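PDB 3D7L: Lin1944 protein from Listeria innocua, which is of uncharacterised function but, as a member of the short-chain dehydrogenase/reductase family, probably acts as an oxidoreductase. Local coordinates for residues D[6-11]-D[17-22]; D[13-18]-D[63-68]; D[59-64]-D[188-193]; D[83-88]-D[129-134]; D[122-127]-D[168-173]. One frame throughout, in Å; residues are numbered along the deposited sequence.

Contact 1: residues D[6-11]-D[17-22]; sequences ILLIGA and SAVKER
Leu8, on strand 5-9, starts its side chain toward helix 14-23 and meets Val19 and Lys20 there. From CB, with CG anti to the backbone N (chi1 172°), the chain reaches across the space between sheet and helix and then forks. CD1 takes the branch toward Val19 and lies 4.0 Å from its CG1, a plain methyl-to-methyl contact in which the two side chains cross obliquely. CD2 bears on the root of Lys20, 3.5 Å from both Lys20 CB and Lys20 CA, and sits a little farther from CG. Lys20 runs at about a right angle to the leucine; its end leads away, and NZ forms a salt bridge with Glu24. This is the first beta-alpha step of the Rossmann fold: the strand ends at Ile9, Gly10 follows with a positive phi that suits glycine, and the chain passes through a glycine-rich turn, Gly10, Gly13 and Gly16, into the helix. In relatives this turn receives the dinucleotide cofactor. At the same end Ala11 O comes within 3.0 Å of Ser17 N, but the angle is poor for a hydrogen bond, and Ser17 CB lies 3.3 Å from that oxygen. Ala11 CB approaches Lys20 CD more loosely. Val29 and Val63, on the strands either side, touch Leu8 with their side chains, and Phe186 of helix 179-191 packs on Val19.

Contact 2: residues D[13-18]-D[63-68]; sequences GTLGSA and VSATGS
With CG anti to the backbone N (chi1 175°), Leu15 swings its side chain to the flank of Ala65, where Leu15 CG lies 4.4 Å from Ala65 CB. Ala65 leaves the end of strand 59-64 with a psi of 49°, outside the extended range, and its CB points at the first turn of helix 14-23. There the methyl meets the backbone of Gly16, which has no side chain: Ala65 CB is 3.9 Å from Gly16 CA and 4.0 Å from Gly16 N. One water joins the two segments, accepting from Gly16 N at 2.8 Å and donating to Ala65 O at 2.8 Å. It thereby serves an amide of the first helical turn, where the helix supplies no carbonyl. Gly13 is the N-cap, and its carbonyl receives Ser17 N at 2.9 Å. In this Rossmann fold the glycine-rich turn and the end of strand 59-64 come together at the C-terminal ends of the parallel strands, where family members bind the nicotinamide cofactor; the segment Ser64-Ala65-Thr66-Gly67 probably corresponds to the Asn-Asn-Ala-Gly motif of classical members. On the sheet side Thr113 touches both Leu15 and Ala65, while Val182 of helix 179-191 packs on Leu15.

Contact 3: residues D[59-64]-D[188-193]; sequences VDAIVS and KSVFGA
Val190 sets its two methyls on strand 59-64, one toward each of two residues spaced two apart. Val190 CG1 lies 3.9 Å from Ala61 CB, and Val190 CG2 lies 3.9 Å from Val63 CG2 while also reaching Ala61 CB at 4.2 Å. The valine fork is spread along the strand because CG1 stands anti to the backbone N (chi1 172°) and CG2 beside it. Val63 and Val190 cross at about a right angle, meeting through one methyl each. Next to this apolar patch a water donates to Val190 O at 3.0 Å and, weakly, to Asp60 O, bridging the last helical turn to Asp60. Farther out, Ile6 of the adjoining strand touches Ala61, Val63 and Val190 alike, and Thr111 and Met4 close in on Val190. The aromatic ring of Phe191 has Val190 CG1 over one face, offset toward the rim. Arg151 binds Ser189 O, and Gly192 N bonds to Lys188 O at 2.9 Å where the chain leaves helical torsions. Helix 179-191 is thus laid on the same face of the central sheet as helix 14-23, as the last helix is in this Rossmann-type family. No direct hydrogen bond joins the two segments, which implies that methyl packing holds them, with the water as the one polar link.

Contact 4: residues D[83-88]-D[129-134]; sequences AVTISS and AMANGA
Apolar packing between two neighbouring helices on the same side of the sheet joins Thr85 and Ile86 of helix 79-100 to Met130 and Ala131 of helix 126-142. The short segments run in nearly the same direction, crossing at -28° with their axes 9.8 Å apart, and no hydrogen bond passes directly between them. Met130, modelled as selenomethionine, reaches over the gap with CG anti to the backbone N and then bends at its last torsion (chi3 64°), which turns the terminal methyl back between two side chains. Met130 CE lies 3.6 Å from Thr85 CG2 and 3.7 Å from Ile86 CG1, and the Met130 and Ile86 side chains cross at about a right angle. Thr85 CG2, itself anti to the backbone N, also touches Ala131 CB at 3.6 Å, so this one methyl fits between the selenomethionine tip and the alanine. The hydroxyl of Thr85 is turned off this surface: OG1 has hydrogen bonds with Ser127 OG and with Thr70 N. Ile86 opens a wider pi-type turn at 86-88. In many short-chain dehydrogenases these two helices build the dimer interface, and here too the second subunit packs against them: Ile86 meets Ile86 of the second subunit, and Met130 touches its Ile94. Threonine divides its two ends between chemistries, methyl into the helix interface and hydroxyl toward two polar partners, so the packing surface stays apolar while its one buried hydroxyl is satisfied at the border.

Contact 5: residues D[122-127]-D[168-173]; sequences IVQGAS and EPFFEG
A single water grips both segments, donating to Val123 O at 2.7 Å and to Phe170 O at 2.9 Å. Phe170 O is also approached by Ile122, whose CD1 lies 3.5 Å away with CG2 and CB slightly farther. Ile122 reaches this place because CG1 sits between its backbone N and carbonyl carbon (chi1 59°), which sends CD1 out over the aromatic ring of Phe171. That methyl makes a CH-pi contact, 3.9 Å from the centroid of the Phe171 ring and 21° off its normal, and comes closest to CZ at 3.6 Å. The two side chains cross at about a right angle. Gln124 takes the other aromatic by its edge: Gln124 OE1 lies near the plane of the Phe170 ring, 3.5 Å from CE1, with the amide turned 89° to the ring. Its NE2 donates to Phe71 O, and Phe71 in turn stacks edge-to-face with Phe170, so amide and ring share a neighbour. Ile122 to Gly125 forms a type II beta turn, closed by Gly125 N to Ile122 O at 3.0 Å, which presents Ile122 and Gln124 to the two rings. Glu145 of the second subunit binds Gln124 N. Segment 168-173 belongs to the loop between helices 164-167 and 179-191, a region that in short-chain dehydrogenases commonly covers the substrate pocket. The turn at 122-125 leads directly into helix 126-142, so the loop lies beside the amino end of that helix.

How the contacts relate
Contacts 1, 2 and 3 cluster on the parallel sheet: strands 5-9 and 59-64 are neighbours, contacts 1 and 2 share helix 14-23, and contacts 2 and 3 share strand 59-64. Their centres lie about 7 to 14 Å apart. Contacts 4 and 5 share helix 126-142, lie about 16 Å apart centre to centre, and both touch the second subunit; contacts 3 and 5 are most distant, at about 30 Å between centres. Along the chain, contact 3 closes a long loop in which 4 and 5 nest with alternating segments. A probable hydrogen bond between Ser68 N and Ser88 OG joins contact 2 to contact 4, linking the probable cofactor end of the Rossmann fold with the dimer helices.

Contact 1: residues D[6-11]-D[17-22]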
# COMPACT_ATOMS: atom_id res chain seq x y z
N ILE D 6 7.09 -24.10 11.05
CA ILE D 6 7.08 -22.71 10.56
C ILE D 6 7.98 -22.51 9.34
O ILE D 6 9.16 -22.90 9.34
CB ILE D 6 7.52 -21.72 11.68
CG1 ILE D 6 6.61 -21.84 12.91
CG2 ILE D 6 7.54 -20.29 11.16
CD1 ILE D 6 7.14 -21.14 14.14
N LEU D 7 7.42 -21.91 8.30
CA LEU D 7 8.22 -21.52 7.14
C LEU D 7 8.64 -20.07 7.33
O LEU D 7 7.79 -19.16 7.41
CB LEU D 7 7.44 -21.68 5.83
CG LEU D 7 8.14 -21.22 4.55
CD1 LEU D 7 9.38 -22.07 4.22
CD2 LEU D 7 7.16 -21.20 3.35
N LEU D 8 9.94 -19.86 7.43
CA LEU D 8 10.48 -18.53 7.67
C LEU D 8 11.20 -18.05 6.42
O LEU D 8 12.28 -18.57 6.08
CB LEU D 8 11.42 -18.54 8.88
CG LEU D 8 12.24 -17.28 9.21
CD1 LEU D 8 11.39 -16.01 9.31
CD2 LEU D 8 13.04 -17.49 10.49
N ILE D 9 10.58 -17.09 5.73
CA ILE D 9 11.16 -16.52 4.50
C ILE D 9 11.93 -15.28 4.88
O ILE D 9 11.38 -14.39 5.53
CB ILE D 9 10.06 -16.19 3.43
CG1 ILE D 9 9.30 -17.47 3.06
CG2 ILE D 9 10.69 -15.63 2.12
CD1 ILE D 9 7.80 -17.37 3.16
N GLY D 10 13.22 -15.24 4.51
CA GLY D 10 14.10 -14.10 4.85
C GLY D 10 14.98 -14.38 6.05
O GLY D 10 15.50 -13.46 6.67
N ALA D 11 15.16 -15.66 6.37
CA ALA D 11 15.83 -16.09 7.61
C ALA D 11 17.28 -15.62 7.77
O ALA D 11 17.74 -15.45 8.89
CB ALA D 11 15.74 -17.60 7.79
N SER D 17 17.07 -13.43 11.03
CA SER D 17 17.91 -14.31 11.80
C SER D 17 17.62 -14.15 13.30
O SER D 17 17.70 -15.13 14.05
CB SER D 17 19.38 -14.09 11.46
OG SER D 17 19.77 -12.76 11.75
N ALA D 18 17.25 -12.94 13.72
CA ALA D 18 16.72 -12.74 15.08
C ALA D 18 15.38 -13.45 15.27
O ALA D 18 15.11 -13.98 16.34
CB ALA D 18 16.58 -11.27 15.40
N VAL D 19 14.56 -13.48 14.22
CA VAL D 19 13.27 -14.16 14.26
C VAL D 19 13.48 -15.66 14.40
O VAL D 19 12.94 -16.28 15.31
CB VAL D 19 12.33 -13.80 13.06
CG1 VAL D 19 11.04 -14.64 13.07
CG2 VAL D 19 11.95 -12.29 13.11
N LYS D 20 14.32 -16.22 13.54
CA LYS D 20 14.70 -17.62 13.59
C LYS D 20 15.13 -18.04 15.01
O LYS D 20 14.70 -19.08 15.52
CB LYS D 20 15.82 -17.90 12.58
CG LYS D 20 16.13 -19.41 12.33
CD LYS D 20 17.35 -19.52 11.42
CE LYS D 20 17.81 -20.97 11.23
NZ LYS D 20 18.39 -21.54 12.49
N GLU D 21 15.97 -17.22 15.64
CA GLU D 21 16.49 -17.54 16.96
C GLU D 21 15.42 -17.73 18.04
O GLU D 21 15.54 -18.63 18.88
CB GLU D 21 17.50 -16.50 17.40
CG GLU D 21 18.48 -17.02 18.42
CD GLU D 21 19.76 -16.19 18.53
OE1 GLU D 21 20.66 -16.60 19.30
OE2 GLU D 21 19.86 -15.14 17.85
N ARG D 22 14.41 -16.87 18.03
CA ARG D 22 13.27 -17.02 18.94
C ARG D 22 12.43 -18.25 18.59
O ARG D 22 12.25 -19.12 19.43
CB ARG D 22 12.39 -15.77 18.98
CG ARG D 22 12.98 -14.61 19.76
CD ARG D 22 11.90 -13.70 20.35
NE ARG D 22 11.30 -14.30 21.54
CZ ARG D 22 11.81 -14.25 22.77
NH1 ARG D 22 12.95 -13.60 23.02
NH2 ARG D 22 11.17 -14.85 23.77

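Contact 2: residues D[13-18]-D[63-68]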
# COMPACT_ATOMS: atom_id res chain seq x y z
N GLY D 13 18.52 -12.69 6.77
CA GLY D 13 18.57 -11.24 7.00
C GLY D 13 18.79 -10.92 8.47
O GLY D 13 18.70 -11.80 9.34
N THR D 14 19.10 -9.66 8.76
CA THR D 14 19.34 -9.24 10.15
C THR D 14 18.10 -9.55 10.98
O THR D 14 18.17 -10.28 11.97
CB THR D 14 19.62 -7.73 10.26
OG1 THR D 14 20.68 -7.37 9.36
CG2 THR D 14 20.02 -7.36 11.68
N LEU D 15 16.96 -9.00 10.55
CA LEU D 15 15.70 -9.26 11.22
C LEU D 15 15.34 -10.75 11.21
O LEU D 15 15.10 -11.33 12.27
CB LEU D 15 14.58 -8.40 10.61
CG LEU D 15 13.17 -8.67 11.16
CD1 LEU D 15 13.11 -8.54 12.69
CD2 LEU D 15 12.15 -7.76 10.46
N GLY D 16 15.31 -11.37 10.03
CA GLY D 16 15.01 -12.81 9.90
C GLY D 16 15.79 -13.73 10.83
O GLY D 16 15.26 -14.73 11.35
N SER D 17 17.07 -13.43 11.03
CA SER D 17 17.91 -14.31 11.80
C SER D 17 17.62 -14.15 13.30
O SER D 17 17.70 -15.13 14.05
CB SER D 17 19.38 -14.09 11.46
OG SER D 17 19.77 -12.76 11.75
N ALA D 18 17.25 -12.94 13.72
CA ALA D 18 16.72 -12.74 15.08
C ALA D 18 15.38 -13.45 15.27
O ALA D 18 15.11 -13.98 16.34
CB ALA D 18 16.58 -11.27 15.40
N VAL D 63 5.93 -16.98 7.81
CA VAL D 63 6.50 -15.77 8.35
C VAL D 63 7.38 -15.17 7.27
O VAL D 63 8.32 -15.79 6.80
CB VAL D 63 7.40 -16.04 9.55
CG1 VAL D 63 7.96 -14.74 10.08
CG2 VAL D 63 6.66 -16.81 10.65
N SER D 64 7.08 -13.94 6.91
CA SER D 64 7.87 -13.22 5.93
C SER D 64 8.62 -12.12 6.64
O SER D 64 8.00 -11.20 7.19
CB SER D 64 6.95 -12.61 4.86
OG SER D 64 7.64 -11.65 4.06
N ALA D 65 9.95 -12.26 6.67
CA ALA D 65 10.83 -11.18 7.11
C ALA D 65 11.71 -10.77 5.92
O ALA D 65 12.94 -10.68 6.00
CB ALA D 65 11.67 -11.65 8.28
N THR D 66 11.05 -10.56 4.78
CA THR D 66 11.72 -10.41 3.49
C THR D 66 11.04 -9.31 2.69
O THR D 66 10.01 -8.79 3.10
CB THR D 66 11.69 -11.75 2.68
OG1 THR D 66 12.71 -11.72 1.67
CG2 THR D 66 10.30 -12.03 2.04
N GLY D 67 11.60 -8.97 1.54
CA GLY D 67 10.98 -8.00 0.64
C GLY D 67 11.80 -6.74 0.60
O GLY D 67 12.17 -6.19 1.63
N SER D 68 12.09 -6.26 -0.61
CA SER D 68 12.93 -5.09 -0.81
C SER D 68 12.13 -3.95 -1.40
O SER D 68 11.21 -4.19 -2.18
CB SER D 68 14.09 -5.40 -1.77
OG SER D 68 14.75 -6.60 -1.43
O HOH W 1 15.34 -10.44 7.38

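Contact 3: residues D[59-64]-D[188-193]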
# COMPACT_ATOMS: atom_id res chain seq x y z
N VAL D 59 2.26 -26.40 6.52
CA VAL D 59 2.84 -25.81 7.75
C VAL D 59 1.81 -25.13 8.66
O VAL D 59 0.63 -24.99 8.31
CB VAL D 59 4.04 -24.85 7.44
CG1 VAL D 59 5.18 -25.63 6.83
CG2 VAL D 59 3.61 -23.70 6.53
N ASP D 60 2.26 -24.76 9.85
CA ASP D 60 1.40 -24.09 10.82
C ASP D 60 1.52 -22.58 10.74
O ASP D 60 0.59 -21.87 11.08
CB ASP D 60 1.74 -24.56 12.23
CG ASP D 60 1.52 -26.02 12.40
OD1 ASP D 60 2.52 -26.76 12.54
OD2 ASP D 60 0.35 -26.45 12.34
N ALA D 61 2.67 -22.10 10.27
CA ALA D 61 2.88 -20.64 10.18
C ALA D 61 3.77 -20.31 9.01
O ALA D 61 4.72 -21.04 8.73
CB ALA D 61 3.49 -20.08 11.45
N ILE D 62 3.47 -19.20 8.36
CA ILE D 62 4.30 -18.66 7.29
C ILE D 62 4.63 -17.24 7.74
O ILE D 62 3.73 -16.42 8.02
CB ILE D 62 3.57 -18.66 5.92
CG1 ILE D 62 3.28 -20.10 5.45
CG2 ILE D 62 4.38 -17.85 4.88
CD1 ILE D 62 2.35 -20.17 4.26
N VAL D 63 5.93 -16.98 7.81
CA VAL D 63 6.50 -15.77 8.35
C VAL D 63 7.38 -15.17 7.27
O VAL D 63 8.32 -15.79 6.80
CB VAL D 63 7.40 -16.04 9.55
CG1 VAL D 63 7.96 -14.74 10.08
CG2 VAL D 63 6.66 -16.81 10.65
N SER D 64 7.08 -13.94 6.91
CA SER D 64 7.87 -13.22 5.93
C SER D 64 8.62 -12.12 6.64
O SER D 64 8.00 -11.20 7.19
CB SER D 64 6.95 -12.61 4.86
OG SER D 64 7.64 -11.65 4.06
N LYS D 188 4.78 -13.32 19.09
CA LYS D 188 3.43 -12.95 19.48
C LYS D 188 2.45 -13.29 18.36
O LYS D 188 1.42 -13.90 18.62
CB LYS D 188 3.38 -11.45 19.84
CG LYS D 188 2.03 -10.97 20.30
CD LYS D 188 2.04 -9.47 20.62
CE LYS D 188 0.64 -8.98 20.95
NZ LYS D 188 0.04 -9.58 22.16
N SER D 189 2.79 -12.94 17.11
CA SER D 189 1.93 -13.27 15.97
C SER D 189 1.77 -14.78 15.76
O SER D 189 0.66 -15.26 15.60
CB SER D 189 2.39 -12.60 14.68
OG SER D 189 1.49 -12.91 13.66
N VAL D 190 2.86 -15.54 15.82
CA VAL D 190 2.78 -16.98 15.57
C VAL D 190 2.08 -17.75 16.70
O VAL D 190 1.25 -18.63 16.45
CB VAL D 190 4.20 -17.59 15.28
CG1 VAL D 190 4.18 -19.15 15.22
CG2 VAL D 190 4.77 -17.00 14.00
N PHE D 191 2.41 -17.42 17.95
CA PHE D 191 2.00 -18.25 19.07
C PHE D 191 0.81 -17.71 19.84
O PHE D 191 0.16 -18.46 20.57
CB PHE D 191 3.19 -18.48 20.01
CG PHE D 191 4.20 -19.43 19.45
CD1 PHE D 191 3.98 -20.81 19.51
CD2 PHE D 191 5.37 -18.96 18.86
CE1 PHE D 191 4.91 -21.71 18.97
CE2 PHE D 191 6.31 -19.85 18.34
CZ PHE D 191 6.08 -21.23 18.38
N GLY D 192 0.55 -16.41 19.68
CA GLY D 192 -0.68 -15.78 20.18
C GLY D 192 -1.88 -16.14 19.31
O GLY D 192 -1.81 -17.05 18.48
N ALA D 193 -2.99 -15.43 19.50
CA ALA D 193 -4.24 -15.81 18.85
C ALA D 193 -4.98 -14.65 18.23
O ALA D 193 -6.18 -14.76 17.91
CB ALA D 193 -5.16 -16.55 19.85
O HOH W 2 0.57 -19.82 13.82

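Contact 4: residues D[83-88]-D[129-134]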
# COMPACT_ATOMS: atom_id res chain seq x y z
N ALA D 83 8.51 0.28 -9.41
CA ALA D 83 8.07 -1.05 -9.83
C ALA D 83 8.82 -2.18 -9.15
O ALA D 83 8.29 -3.28 -8.98
CB ALA D 83 8.21 -1.19 -11.36
N VAL D 84 10.05 -1.90 -8.76
CA VAL D 84 10.87 -2.88 -8.04
C VAL D 84 10.26 -3.13 -6.65
O VAL D 84 10.00 -4.27 -6.27
CB VAL D 84 12.38 -2.44 -7.97
CG1 VAL D 84 13.21 -3.48 -7.27
CG2 VAL D 84 12.94 -2.17 -9.38
N THR D 85 10.01 -2.05 -5.91
CA THR D 85 9.28 -2.17 -4.62
C THR D 85 7.99 -2.96 -4.80
O THR D 85 7.70 -3.91 -4.04
CB THR D 85 8.92 -0.80 -4.09
OG1 THR D 85 10.09 0.00 -4.09
CG2 THR D 85 8.33 -0.90 -2.64
N ILE D 86 7.22 -2.56 -5.82
CA ILE D 86 5.93 -3.17 -6.11
C ILE D 86 6.02 -4.68 -6.29
O ILE D 86 5.14 -5.40 -5.80
CB ILE D 86 5.21 -2.49 -7.30
CG1 ILE D 86 4.78 -1.06 -6.89
CG2 ILE D 86 3.99 -3.30 -7.73
CD1 ILE D 86 4.14 -0.25 -8.00
N SER D 87 7.09 -5.16 -6.93
CA SER D 87 7.22 -6.61 -7.15
C SER D 87 7.75 -7.36 -5.94
O SER D 87 7.57 -8.57 -5.84
CB SER D 87 8.06 -6.94 -8.41
OG SER D 87 9.44 -6.74 -8.14
N SER D 88 8.39 -6.65 -5.01
CA SER D 88 9.13 -7.31 -3.91
C SER D 88 8.53 -7.12 -2.50
O SER D 88 7.72 -7.94 -2.07
CB SER D 88 10.61 -6.93 -3.95
OG SER D 88 11.36 -7.71 -3.02
N ALA D 129 7.62 3.34 2.31
CA ALA D 129 6.38 3.78 2.96
C ALA D 129 5.12 3.19 2.27
O ALA D 129 4.29 2.56 2.92
CB ALA D 129 6.31 5.32 2.98
N MSE D 130 5.02 3.41 0.95
CA MSE D 130 3.99 2.76 0.11
C MSE D 130 3.82 1.26 0.36
O MSE D 130 2.71 0.79 0.64
CB MSE D 130 4.34 2.99 -1.38
CG MSE D 130 3.31 2.46 -2.40
SE MSE D 130 4.09 2.26 -4.21
CE MSE D 130 5.41 0.90 -3.87
N ALA D 131 4.93 0.52 0.24
CA ALA D 131 4.93 -0.92 0.44
C ALA D 131 4.41 -1.25 1.83
O ALA D 131 3.56 -2.12 1.98
CB ALA D 131 6.34 -1.50 0.27
N ASN D 132 4.93 -0.56 2.85
CA ASN D 132 4.51 -0.82 4.24
C ASN D 132 3.02 -0.55 4.49
O ASN D 132 2.34 -1.35 5.16
CB ASN D 132 5.36 -0.05 5.25
CG ASN D 132 6.81 -0.47 5.22
OD1 ASN D 132 7.16 -1.51 4.64
ND2 ASN D 132 7.68 0.37 5.78
N GLY D 133 2.53 0.57 3.97
CA GLY D 133 1.12 0.90 4.07
C GLY D 133 0.25 -0.12 3.36
O GLY D 133 -0.80 -0.54 3.88
N ALA D 134 0.69 -0.54 2.18
CA ALA D 134 -0.03 -1.50 1.37
C ALA D 134 -0.18 -2.83 2.10
O ALA D 134 -1.26 -3.41 2.16
CB ALA D 134 0.68 -1.70 0.07

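Contact 5: residues D[122-127]-D[168-173]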
# COMPACT_ATOMS: atom_id res chain seq x y z
N ILE D 122 10.92 9.32 6.33
CA ILE D 122 12.24 9.91 6.09
C ILE D 122 12.47 10.20 4.60
O ILE D 122 11.79 9.64 3.72
CB ILE D 122 13.37 8.98 6.62
CG1 ILE D 122 13.29 7.62 5.91
CG2 ILE D 122 13.32 8.89 8.17
CD1 ILE D 122 14.58 6.83 5.95
N VAL D 123 13.44 11.06 4.32
CA VAL D 123 13.84 11.32 2.95
C VAL D 123 14.39 10.00 2.38
O VAL D 123 15.10 9.25 3.07
CB VAL D 123 14.87 12.47 2.84
CG1 VAL D 123 15.36 12.63 1.41
CG2 VAL D 123 14.27 13.80 3.38
N GLN D 124 14.02 9.73 1.13
CA GLN D 124 14.26 8.45 0.42
C GLN D 124 13.31 7.30 0.75
O GLN D 124 13.38 6.22 0.13
CB GLN D 124 15.72 8.00 0.57
CG GLN D 124 16.69 9.00 0.00
CD GLN D 124 18.10 8.46 -0.13
OE1 GLN D 124 19.06 9.09 0.31
NE2 GLN D 124 18.23 7.30 -0.76
N GLY D 125 12.39 7.54 1.69
CA GLY D 125 11.51 6.49 2.16
C GLY D 125 10.15 6.31 1.49
O GLY D 125 9.42 5.43 1.90
N ALA D 126 9.82 7.10 0.48
CA ALA D 126 8.44 7.14 -0.07
C ALA D 126 7.97 5.80 -0.62
O ALA D 126 6.81 5.41 -0.43
CB ALA D 126 8.29 8.22 -1.14
N SER D 127 8.88 5.11 -1.30
CA SER D 127 8.55 3.85 -1.92
C SER D 127 8.42 2.74 -0.86
O SER D 127 7.52 1.90 -0.93
CB SER D 127 9.61 3.53 -2.97
OG SER D 127 9.28 2.34 -3.66
N GLU D 168 22.23 4.93 10.33
CA GLU D 168 22.13 6.23 11.04
C GLU D 168 22.05 7.53 10.20
O GLU D 168 21.25 8.40 10.51
CB GLU D 168 23.17 6.40 12.15
CG GLU D 168 22.66 7.43 13.13
CD GLU D 168 23.67 8.45 13.51
OE1 GLU D 168 23.67 9.53 12.87
OE2 GLU D 168 24.47 8.17 14.45
N PRO D 169 22.88 7.67 9.15
CA PRO D 169 22.80 8.89 8.31
C PRO D 169 21.41 9.17 7.72
O PRO D 169 21.09 10.31 7.40
CB PRO D 169 23.79 8.60 7.18
CG PRO D 169 24.81 7.70 7.82
CD PRO D 169 23.97 6.78 8.69
N PHE D 170 20.60 8.12 7.60
CA PHE D 170 19.26 8.22 7.01
C PHE D 170 18.15 8.36 8.03
O PHE D 170 17.01 8.67 7.66
CB PHE D 170 18.98 6.99 6.09
CG PHE D 170 19.98 6.85 5.00
CD1 PHE D 170 19.92 7.68 3.88
CD2 PHE D 170 21.06 5.96 5.13
CE1 PHE D 170 20.88 7.58 2.87
CE2 PHE D 170 22.03 5.86 4.13
CZ PHE D 170 21.94 6.68 3.00
N PHE D 171 18.48 8.13 9.31
CA PHE D 171 17.49 8.09 10.39
C PHE D 171 17.97 8.96 11.55
O PHE D 171 17.87 8.59 12.72
CB PHE D 171 17.32 6.65 10.88
CG PHE D 171 16.50 5.78 9.97
CD1 PHE D 171 17.09 5.03 8.99
CD2 PHE D 171 15.12 5.69 10.15
CE1 PHE D 171 16.31 4.21 8.15
CE2 PHE D 171 14.32 4.89 9.33
CZ PHE D 171 14.92 4.14 8.33
N GLU D 172 18.53 10.12 11.22
CA GLU D 172 19.14 10.97 12.26
C GLU D 172 18.11 11.35 13.34
O GLU D 172 16.98 11.75 13.03
CB GLU D 172 19.78 12.21 11.64
CG GLU D 172 21.01 11.88 10.82
CD GLU D 172 21.48 13.05 10.00
OE1 GLU D 172 20.74 13.48 9.08
OE2 GLU D 172 22.59 13.55 10.25
N GLY D 173 18.48 11.19 14.60
CA GLY D 173 17.53 11.51 15.68
C GLY D 173 16.54 10.40 16.02
O GLY D 173 15.74 10.54 16.95
O HOH W 3 16.80 9.93 5.08